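Local coordinates for protein alpha-pyrone synthesis polyketide synthase-like Pks18 (PDB 1TED) that probably extends medium- and long-chain acyl-CoA starters with malonyl-CoA to make tri- and tetraketide alpha-pyrones, as a homodimeric type III polyketide synthase of the thiolase fold, at residues Arg45-Ser50 with Arg81-Asp86; Ser222-Gly227 with Asn346-Ser351; Ser254-Asn259 with Gly380-Gly385. One frame throughout, in Å; residues are numbered along the deposited sequence.

Along the chain, contact 1 (45-50 with 81-86) closes before the other two open, whereas contacts 2 and 3 cross, their segments alternating. Contacts 1 and 2 adjoin, with centres 11 Å apart; R81 and R82 of contact 1 reach the backbone of F224 and D226 in contact 2, and both contacts touch the bound myristic acid. Contact 3 lies about 20 Å from contact 2 and, on the opposite side of the chain's centre, about 31 Å from contact 1, centre to centre. Strands 226-236 and 247-256 place contacts 2 and 3 on the same nine-stranded sheet. The series thus runs from the carboxylate end of the fatty acid, past the probable active site, to the dimer interface.

Contact 1. Residues Arg45-Ser50 with Arg81-Asp86; sequences RVVNQS and RRMAVD. With MYR (myristic acid), chain E.
The V46 side chain overlaps the guanidinium group of R82, its CG2 methyl sitting over the centre of one face, 3.4 Å from CZ of R82. The two side chains run alongside each other in the same direction. A bend at chi2 (-52°) folds the arginine back over the valine, and R82 NH1 goes on to a weak hydrogen bond with P43 O. V47 N donates to R81 O at 3.0 Å, a nearly straight bond at 165°; the return bond from R81 N to V47 O is weak. With V46 opposite R82 as the non-hydrogen-bonded pair, strand 46-48 pairs with 80-82 in a small two-stranded antiparallel sheet, separate from the large sheet of the thiolase fold. On the other face, V47 CG2 packs against M83 SD at 3.8 Å, the two side chains crossing at about a right angle. The extended methionine carries its CE onward to within 3.3 Å of O1 of the myristic acid. R81 shares this ligand-facing side: its NH2 donates to Q49 OE1 (3.2 Å), in the carbonyl plane and on a lone pair, although amide and guanidinium planes stand almost perpendicular. Its strongest polar partner is F224 O, met by NH1, and NH2 also donates to H221 O, while Q49 NE2 is held by S76 OG and S222 O, so both flat groups are fixed from several directions. M83 N donates to R45 O at 3.2 Å. R45 bends at chi2 and chi3 to bring NH2 to A84 O (3.0 Å), which lies near the guanidinium plane, while CB of D86 rests over the centre of one guanidinium face.

Contact 2. Residues Ser222-Gly227 with Asn346-Ser351; sequences SLFGDG and NMLSVS. With MYR (myristic acid), chain E.
F224 and N346 lie side by side and point the same way, ring and amide planes turned 84° apart. The amide nitrogen ND2 of N346 approaches F224 CE1 obliquely at 3.4 Å. L348 comes from another direction and places CD1 over one face of the ring, 4.2 Å from its centroid, a CH-pi contact. At the ring edge lies the myristic acid, its C11 in plane and 3.5 Å from F224 CD2; CD2 of L348 approaches the far end of the same chain.

The backbones are joined by a single bridge. N346 N donates to L223 O (2.9 Å, 172°), and N346 O accepts from G225 N at 2.8 Å. The asparagine also makes an Asx turn, its OD1 accepting from L348 N, which helps to set the amide beside the ring. Further along, V350 CG2 packs against G227 O at 3.4 Å.

An apolar wall for the fatty acyl chain thus meets a polar amide near C175, the probable nucleophile. N346, packed on H313, is consistent with the Cys-His-Asn catalytic set of the chalcone synthase family, and the two backbone bonds would hold this asparagine in place.

Contact 3. Residues Ser254-Asn259 with Gly380-Gly385; sequences SQLLDN and GVTVEG
Two neighbouring antiparallel strands of the large thiolase-fold sheet, 247-256 and 382-390, meet here where one ends and the other begins. S254 faces E384 and L256 faces T382 as non-hydrogen-bonded pairs, with Q255 and V383 as the hydrogen-bonded pair between them. V383 N donates to Q255 O at 2.8 Å, whereas the bond from Q255 N to V383 O is weak. Past the last pair, L257 N continues the ladder with a nearly straight bond (173°) to V381 O, 3.0 Å away. V381, with a positive phi of 67°, and T382 both face G378, a G1 beta bulge; the positive phi of G380 just before it favours glycine.

On the face of S254 and E384, the serine OG donates to OE2 of the glutamate at 2.5 Å, meeting it nearly along its C-O axis. A bend at chi2 (69°) turns the glutamate chain toward the serine. L256, on the same face, lays CD2 beside G380 O at 3.4 Å. On the side of V383, which it shares with Q255, L257 from the loop packs its CD1 tightly against V381 CG1 at 3.3 Å and its CD2 against V383 CG2 at 4.1 Å. A water donates to L257 O, and weakly to G380 O, tying together the loops that follow and precede the strands.

E384 also packs against M179 and N180 of helix 177-191. S254, Q255 and L256 pack on I165, S164 and K157 of the second subunit, while strand 370-378 continues the sheet beyond 382-390.

Contact 1. Residues Arg45-Ser50 with Arg81-Asp86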
loop_
_atom_site.group_PDB
_atom_site.type_symbol
_atom_site.label_atom_id
_atom_site.label_comp_id
_atom_site.label_asym_id
_atom_site.label_seq_id
_atom_site.Cartn_x
_atom_site.Cartn_y
_atom_site.Cartn_z
ATOM N N ARG A 45 -22.262 1.308 17.242
ATOM C CA ARG A 45 -23.571 1.515 16.636
ATOM C C ARG A 45 -24.051 0.338 15.791
ATOM O O ARG A 45 -23.403 -0.051 14.812
ATOM C CB ARG A 45 -23.571 2.779 15.779
ATOM C CG ARG A 45 -24.844 2.974 14.962
ATOM C CD ARG A 45 -25.172 4.446 14.856
ATOM N NE ARG A 45 -23.954 5.225 14.674
ATOM C CZ ARG A 45 -23.710 6.382 15.274
ATOM N NH1 ARG A 45 -24.602 6.910 16.101
ATOM N NH2 ARG A 45 -22.558 6.998 15.063
ATOM N N VAL A 46 -25.202 -0.207 16.180
ATOM C CA VAL A 46 -25.819 -1.331 15.489
ATOM C C VAL A 46 -26.961 -0.862 14.585
ATOM O O VAL A 46 -27.978 -0.370 15.069
ATOM C CB VAL A 46 -26.383 -2.341 16.497
ATOM C CG1 VAL A 46 -27.176 -3.417 15.770
ATOM C CG2 VAL A 46 -25.246 -2.959 17.296
ATOM N N VAL A 47 -26.795 -1.009 13.275
ATOM C CA VAL A 47 -27.840 -0.594 12.349
ATOM C C VAL A 47 -28.666 -1.790 11.894
ATOM O O VAL A 47 -28.143 -2.736 11.320
ATOM C CB VAL A 47 -27.262 0.117 11.106
ATOM C CG1 VAL A 47 -28.376 0.459 10.142
ATOM C CG2 VAL A 47 -26.559 1.387 11.519
ATOM N N ASN A 48 -29.962 -1.746 12.170
ATOM C CA ASN A 48 -30.837 -2.833 11.779
ATOM C C ASN A 48 -31.167 -2.708 10.297
ATOM O O ASN A 48 -31.623 -1.662 9.837
ATOM C CB ASN A 48 -32.107 -2.808 12.621
ATOM C CG ASN A 48 -33.006 -3.984 12.337
ATOM O OD1 ASN A 48 -33.636 -4.052 11.280
ATOM N ND2 ASN A 48 -33.062 -4.930 13.267
ATOM N N GLN A 49 -30.927 -3.787 9.558
ATOM C CA GLN A 49 -31.163 -3.821 8.111
ATOM C C GLN A 49 -32.593 -3.463 7.684
ATOM O O GLN A 49 -32.800 -2.787 6.665
ATOM C CB GLN A 49 -30.791 -5.198 7.547
ATOM C CG GLN A 49 -30.758 -5.229 6.020
ATOM C CD GLN A 49 -29.618 -4.412 5.439
ATOM O OE1 GLN A 49 -29.293 -3.326 5.930
ATOM N NE2 GLN A 49 -29.011 -4.925 4.378
ATOM N N SER A 50 -33.576 -3.923 8.453
ATOM C CA SER A 50 -34.972 -3.616 8.156
ATOM C C SER A 50 -35.199 -2.115 8.334
ATOM O O SER A 50 -35.768 -1.465 7.458
ATOM C CB SER A 50 -35.907 -4.397 9.084
ATOM O OG SER A 50 -35.743 -5.794 8.905
ATOM N N ARG A 81 -25.348 -4.560 10.801
ATOM C CA ARG A 81 -23.990 -4.138 10.458
ATOM C C ARG A 81 -23.646 -2.916 11.321
ATOM O O ARG A 81 -24.534 -2.182 11.773
ATOM C CB ARG A 81 -23.838 -3.849 8.952
ATOM C CG ARG A 81 -24.979 -3.128 8.314
ATOM C CD ARG A 81 -24.819 -3.021 6.793
ATOM N NE ARG A 81 -26.032 -2.454 6.213
ATOM C CZ ARG A 81 -26.063 -1.627 5.178
ATOM N NH1 ARG A 81 -24.938 -1.254 4.580
ATOM N NH2 ARG A 81 -27.227 -1.160 4.750
ATOM N N ARG A 82 -22.358 -2.723 11.574
ATOM C CA ARG A 82 -21.898 -1.633 12.431
ATOM C C ARG A 82 -21.400 -0.426 11.667
ATOM O O ARG A 82 -20.819 -0.558 10.594
ATOM C CB ARG A 82 -20.789 -2.135 13.353
ATOM C CG ARG A 82 -21.121 -3.438 14.061
ATOM C CD ARG A 82 -22.459 -3.370 14.786
ATOM N NE ARG A 82 -22.579 -4.440 15.772
ATOM C CZ ARG A 82 -22.178 -4.345 17.036
ATOM N NH1 ARG A 82 -21.637 -3.223 17.489
ATOM N NH2 ARG A 82 -22.302 -5.384 17.846
ATOM N N MET A 83 -21.620 0.756 12.230
ATOM C CA MET A 83 -21.192 1.977 11.577
ATOM C C MET A 83 -20.660 3.028 12.547
ATOM O O MET A 83 -21.292 3.335 13.562
ATOM C CB MET A 83 -22.347 2.539 10.759
ATOM C CG MET A 83 -22.844 1.568 9.696
ATOM S SD MET A 83 -24.144 2.246 8.679
ATOM C CE MET A 83 -24.747 0.746 7.843
ATOM N N ALA A 84 -19.486 3.566 12.220
ATOM C CA ALA A 84 -18.834 4.586 13.035
ATOM C C ALA A 84 -19.672 5.848 12.994
ATOM O O ALA A 84 -19.768 6.598 13.978
ATOM C CB ALA A 84 -17.440 4.869 12.488
ATOM N N VAL A 85 -20.282 6.061 11.834
ATOM C CA VAL A 85 -21.124 7.215 11.570
ATOM C C VAL A 85 -22.528 6.773 11.152
ATOM O O VAL A 85 -22.697 5.706 10.562
ATOM C CB VAL A 85 -20.481 8.084 10.453
ATOM C CG1 VAL A 85 -21.542 8.763 9.619
ATOM C CG2 VAL A 85 -19.549 9.117 11.081
ATOM N N ASP A 86 -23.527 7.587 11.481
ATOM C CA ASP A 86 -24.913 7.302 11.114
ATOM C C ASP A 86 -25.184 8.131 9.871
ATOM O O ASP A 86 -25.573 9.290 9.971
ATOM C CB ASP A 86 -25.871 7.738 12.220
ATOM C CG ASP A 86 -27.296 7.281 11.971
ATOM O OD1 ASP A 86 -27.735 7.289 10.801
ATOM O OD2 ASP A 86 -27.981 6.918 12.950
HETATM C C1 MYR E . -26.301 2.971 4.912
HETATM O O1 MYR E . -26.822 2.554 5.944
HETATM O O2 MYR E . -26.962 2.999 3.872
HETATM C C2 MYR E . -24.849 3.452 4.915
HETATM C C3 MYR E . -23.958 2.510 4.102
HETATM C C4 MYR E . -22.498 2.972 4.130
HETATM C C5 MYR E . -21.607 2.062 3.282
HETATM C C6 MYR E . -21.952 2.128 1.791
HETATM C C7 MYR E . -21.596 3.476 1.157
HETATM C C8 MYR E . -20.084 3.707 1.094
HETATM C C9 MYR E . -19.391 2.678 0.198
HETATM C C10 MYR E . -17.872 2.839 0.263
HETATM C C11 MYR E . -17.174 1.771 -0.582
HETATM C C12 MYR E . -15.653 1.893 -0.478
HETATM C C13 MYR E . -14.972 0.773 -1.266
HETATM C C14 MYR E . -13.450 0.856 -1.140
#

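Contact 2. Residues Ser222-Gly227 with Asn346-Ser351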
loop_
_atom_site.group_PDB
_atom_site.type_symbol
_atom_site.label_atom_id
_atom_site.label_comp_id
_atom_site.label_asym_id
_atom_site.label_seq_id
_atom_site.Cartn_x
_atom_site.Cartn_y
_atom_site.Cartn_z
ATOM N N SER A 222 -26.364 -0.991 0.665
ATOM C CA SER A 222 -27.198 -1.941 1.386
ATOM C C SER A 222 -26.318 -3.079 1.893
ATOM O O SER A 222 -26.732 -3.851 2.762
ATOM C CB SER A 222 -28.299 -2.511 0.476
ATOM O OG SER A 222 -27.806 -3.545 -0.364
ATOM N N LEU A 223 -25.099 -3.170 1.366
ATOM C CA LEU A 223 -24.192 -4.249 1.754
ATOM C C LEU A 223 -22.976 -3.908 2.617
ATOM O O LEU A 223 -22.618 -4.669 3.512
ATOM C CB LEU A 223 -23.686 -4.975 0.500
ATOM C CG LEU A 223 -24.677 -5.767 -0.355
ATOM C CD1 LEU A 223 -23.926 -6.417 -1.504
ATOM C CD2 LEU A 223 -25.367 -6.828 0.492
ATOM N N PHE A 224 -22.346 -2.772 2.348
ATOM C CA PHE A 224 -21.135 -2.393 3.063
ATOM C C PHE A 224 -21.283 -1.918 4.516
ATOM O O PHE A 224 -22.176 -1.150 4.855
ATOM C CB PHE A 224 -20.379 -1.361 2.222
ATOM C CG PHE A 224 -19.911 -1.892 0.888
ATOM C CD1 PHE A 224 -20.363 -3.121 0.405
ATOM C CD2 PHE A 224 -19.009 -1.171 0.115
ATOM C CE1 PHE A 224 -19.920 -3.623 -0.827
ATOM C CE2 PHE A 224 -18.555 -1.669 -1.127
ATOM C CZ PHE A 224 -19.012 -2.894 -1.593
ATOM N N GLY A 225 -20.382 -2.408 5.364
ATOM C CA GLY A 225 -20.389 -2.063 6.775
ATOM C C GLY A 225 -19.009 -1.663 7.273
ATOM O O GLY A 225 -18.059 -1.589 6.492
ATOM N N ASP A 226 -18.898 -1.418 8.577
ATOM C CA ASP A 226 -17.640 -0.987 9.196
ATOM C C ASP A 226 -17.020 -2.048 10.106
ATOM O O ASP A 226 -17.725 -2.762 10.815
ATOM C CB ASP A 226 -17.876 0.299 10.017
ATOM C CG ASP A 226 -18.221 1.507 9.152
ATOM O OD1 ASP A 226 -18.531 1.337 7.951
ATOM O OD2 ASP A 226 -18.186 2.638 9.685
ATOM N N GLY A 227 -15.697 -2.139 10.109
ATOM C CA GLY A 227 -15.071 -3.135 10.958
ATOM C C GLY A 227 -13.566 -3.040 11.023
ATOM O O GLY A 227 -12.942 -2.323 10.245
ATOM N N ASN A 346 -20.758 -6.517 4.672
ATOM C CA ASN A 346 -19.439 -6.687 4.066
ATOM C C ASN A 346 -18.515 -5.576 4.540
ATOM O O ASN A 346 -18.726 -4.402 4.226
ATOM C CB ASN A 346 -19.551 -6.665 2.539
ATOM C CG ASN A 346 -18.188 -6.646 1.844
ATOM O OD1 ASN A 346 -17.179 -7.081 2.399
ATOM N ND2 ASN A 346 -18.165 -6.157 0.617
ATOM N N MET A 347 -17.494 -5.956 5.303
ATOM C CA MET A 347 -16.540 -4.991 5.837
ATOM C C MET A 347 -15.229 -5.050 5.068
ATOM O O MET A 347 -14.156 -4.820 5.619
ATOM C CB MET A 347 -16.285 -5.265 7.319
ATOM C CG MET A 347 -17.538 -5.318 8.176
ATOM S SD MET A 347 -17.189 -6.321 9.623
ATOM C CE MET A 347 -18.122 -5.546 10.801
ATOM N N LEU A 348 -15.332 -5.379 3.787
ATOM C CA LEU A 348 -14.171 -5.442 2.916
ATOM C C LEU A 348 -13.060 -6.365 3.442
ATOM O O LEU A 348 -13.336 -7.503 3.828
ATOM C CB LEU A 348 -13.656 -4.014 2.677
ATOM C CG LEU A 348 -14.418 -3.190 1.624
ATOM C CD1 LEU A 348 -15.897 -3.457 1.695
ATOM C CD2 LEU A 348 -14.147 -1.715 1.811
ATOM N N SER A 349 -11.819 -5.876 3.462
ATOM C CA SER A 349 -10.676 -6.673 3.909
ATOM C C SER A 349 -10.830 -7.329 5.270
ATOM O O SER A 349 -10.290 -8.400 5.514
ATOM C CB SER A 349 -9.407 -5.819 3.917
ATOM O OG SER A 349 -9.554 -4.677 4.744
ATOM N N VAL A 350 -11.576 -6.682 6.151
ATOM C CA VAL A 350 -11.780 -7.167 7.507
ATOM C C VAL A 350 -12.570 -8.469 7.650
ATOM O O VAL A 350 -12.277 -9.283 8.530
ATOM C CB VAL A 350 -12.505 -6.084 8.337
ATOM C CG1 VAL A 350 -12.827 -6.609 9.722
ATOM C CG2 VAL A 350 -11.653 -4.824 8.403
ATOM N N SER A 351 -13.566 -8.657 6.784
ATOM C CA SER A 351 -14.454 -9.815 6.850
ATOM C C SER A 351 -13.820 -11.194 6.895
ATOM O O SER A 351 -14.241 -12.056 7.665
ATOM C CB SER A 351 -15.467 -9.743 5.714
ATOM O OG SER A 351 -16.250 -8.570 5.843
HETATM C C1 MYR E . -26.301 2.971 4.912
HETATM O O1 MYR E . -26.822 2.554 5.944
HETATM O O2 MYR E . -26.962 2.999 3.872
HETATM C C2 MYR E . -24.849 3.452 4.915
HETATM C C3 MYR E . -23.958 2.510 4.102
HETATM C C4 MYR E . -22.498 2.972 4.130
HETATM C C5 MYR E . -21.607 2.062 3.282
HETATM C C6 MYR E . -21.952 2.128 1.791
HETATM C C7 MYR E . -21.596 3.476 1.157
HETATM C C8 MYR E . -20.084 3.707 1.094
HETATM C C9 MYR E . -19.391 2.678 0.198
HETATM C C10 MYR E . -17.872 2.839 0.263
HETATM C C11 MYR E . -17.174 1.771 -0.582
HETATM C C12 MYR E . -15.653 1.893 -0.478
HETATM C C13 MYR E . -14.972 0.773 -1.266
HETATM C C14 MYR E . -13.450 0.856 -1.140
#

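Contact 3. Residues Ser254-Asn259 with Gly380-Gly385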
loop_
_atom_site.group_PDB
_atom_site.type_symbol
_atom_site.label_atom_id
_atom_site.label_comp_id
_atom_site.label_asym_id
_atom_site.label_seq_id
_atom_site.Cartn_x
_atom_site.Cartn_y
_atom_site.Cartn_z
ATOM N N SER A 254 -2.330 -16.228 -5.412
ATOM C CA SER A 254 -2.947 -15.084 -6.066
ATOM C C SER A 254 -3.221 -15.502 -7.506
ATOM O O SER A 254 -2.464 -16.275 -8.086
ATOM C CB SER A 254 -2.000 -13.880 -6.092
ATOM O OG SER A 254 -1.340 -13.687 -4.850
ATOM N N GLN A 255 -4.305 -14.998 -8.077
ATOM C CA GLN A 255 -4.637 -15.313 -9.455
ATOM C C GLN A 255 -5.417 -14.190 -10.106
ATOM O O GLN A 255 -6.554 -13.910 -9.722
ATOM C CB GLN A 255 -5.459 -16.595 -9.538
ATOM C CG GLN A 255 -4.652 -17.833 -9.871
ATOM C CD GLN A 255 -4.155 -17.843 -11.301
ATOM O OE1 GLN A 255 -4.908 -17.580 -12.232
ATOM N NE2 GLN A 255 -2.887 -18.163 -11.480
ATOM N N LEU A 256 -4.795 -13.538 -11.078
ATOM C CA LEU A 256 -5.458 -12.474 -11.810
ATOM C C LEU A 256 -6.315 -13.271 -12.787
ATOM O O LEU A 256 -5.801 -14.178 -13.450
ATOM C CB LEU A 256 -4.432 -11.643 -12.587
ATOM C CG LEU A 256 -4.609 -10.130 -12.757
ATOM C CD1 LEU A 256 -3.789 -9.678 -13.978
ATOM C CD2 LEU A 256 -6.070 -9.756 -12.940
ATOM N N LEU A 257 -7.606 -12.967 -12.866
ATOM C CA LEU A 257 -8.490 -13.689 -13.790
ATOM C C LEU A 257 -8.602 -12.962 -15.119
ATOM O O LEU A 257 -8.967 -11.788 -15.161
ATOM C CB LEU A 257 -9.890 -13.838 -13.204
ATOM C CG LEU A 257 -10.035 -14.541 -11.863
ATOM C CD1 LEU A 257 -11.489 -14.461 -11.434
ATOM C CD2 LEU A 257 -9.575 -15.987 -11.974
ATOM N N ASP A 258 -8.296 -13.674 -16.199
ATOM C CA ASP A 258 -8.344 -13.126 -17.552
ATOM C C ASP A 258 -9.624 -12.399 -17.925
ATOM O O ASP A 258 -10.722 -12.915 -17.729
ATOM C CB ASP A 258 -8.111 -14.245 -18.562
ATOM C CG ASP A 258 -6.663 -14.386 -18.944
ATOM O OD1 ASP A 258 -6.160 -13.497 -19.667
ATOM O OD2 ASP A 258 -6.027 -15.376 -18.519
ATOM N N ASN A 259 -9.468 -11.205 -18.480
ATOM C CA ASN A 259 -10.593 -10.387 -18.917
ATOM C C ASN A 259 -11.658 -10.180 -17.854
ATOM O O ASN A 259 -12.826 -10.483 -18.073
ATOM C CB ASN A 259 -11.244 -11.004 -20.162
ATOM C CG ASN A 259 -10.234 -11.315 -21.252
ATOM O OD1 ASN A 259 -9.474 -10.438 -21.686
ATOM N ND2 ASN A 259 -10.219 -12.570 -21.704
ATOM N N GLY A 380 -9.326 -5.912 -10.338
ATOM C CA GLY A 380 -8.677 -6.486 -11.509
ATOM C C GLY A 380 -9.255 -7.874 -11.567
ATOM O O GLY A 380 -9.251 -8.579 -12.581
ATOM N N VAL A 381 -9.835 -8.190 -10.415
ATOM C CA VAL A 381 -10.428 -9.457 -10.069
ATOM C C VAL A 381 -9.278 -10.421 -10.007
ATOM O O VAL A 381 -8.815 -10.985 -11.004
ATOM C CB VAL A 381 -11.506 -9.931 -11.019
ATOM C CG1 VAL A 381 -11.997 -11.282 -10.541
ATOM C CG2 VAL A 381 -12.683 -8.964 -10.998
ATOM N N THR A 382 -8.796 -10.537 -8.780
ATOM C CA THR A 382 -7.690 -11.385 -8.412
ATOM C C THR A 382 -8.249 -12.240 -7.299
ATOM O O THR A 382 -8.953 -11.732 -6.427
ATOM C CB THR A 382 -6.539 -10.538 -7.832
ATOM O OG1 THR A 382 -6.182 -9.518 -8.773
ATOM C CG2 THR A 382 -5.325 -11.410 -7.504
ATOM N N VAL A 383 -7.970 -13.537 -7.339
ATOM C CA VAL A 383 -8.424 -14.404 -6.273
ATOM C C VAL A 383 -7.255 -14.415 -5.310
ATOM O O VAL A 383 -6.129 -14.775 -5.680
ATOM C CB VAL A 383 -8.693 -15.838 -6.740
ATOM C CG1 VAL A 383 -9.161 -16.664 -5.549
ATOM C CG2 VAL A 383 -9.746 -15.845 -7.856
ATOM N N GLU A 384 -7.523 -14.005 -4.078
ATOM C CA GLU A 384 -6.496 -13.934 -3.058
ATOM C C GLU A 384 -6.886 -14.912 -1.959
ATOM O O GLU A 384 -8.028 -14.924 -1.517
ATOM C CB GLU A 384 -6.441 -12.502 -2.522
ATOM C CG GLU A 384 -5.054 -11.989 -2.244
ATOM C CD GLU A 384 -4.253 -11.764 -3.506
ATOM O OE1 GLU A 384 -4.430 -10.708 -4.152
ATOM O OE2 GLU A 384 -3.447 -12.657 -3.850
ATOM N N GLY A 385 -5.945 -15.739 -1.522
ATOM C CA GLY A 385 -6.272 -16.693 -0.480
ATOM C C GLY A 385 -5.098 -17.416 0.152
ATOM O O GLY A 385 -3.932 -17.088 -0.102
HETATM O O HOH W 1 -8.379 -9.138 -15.821
#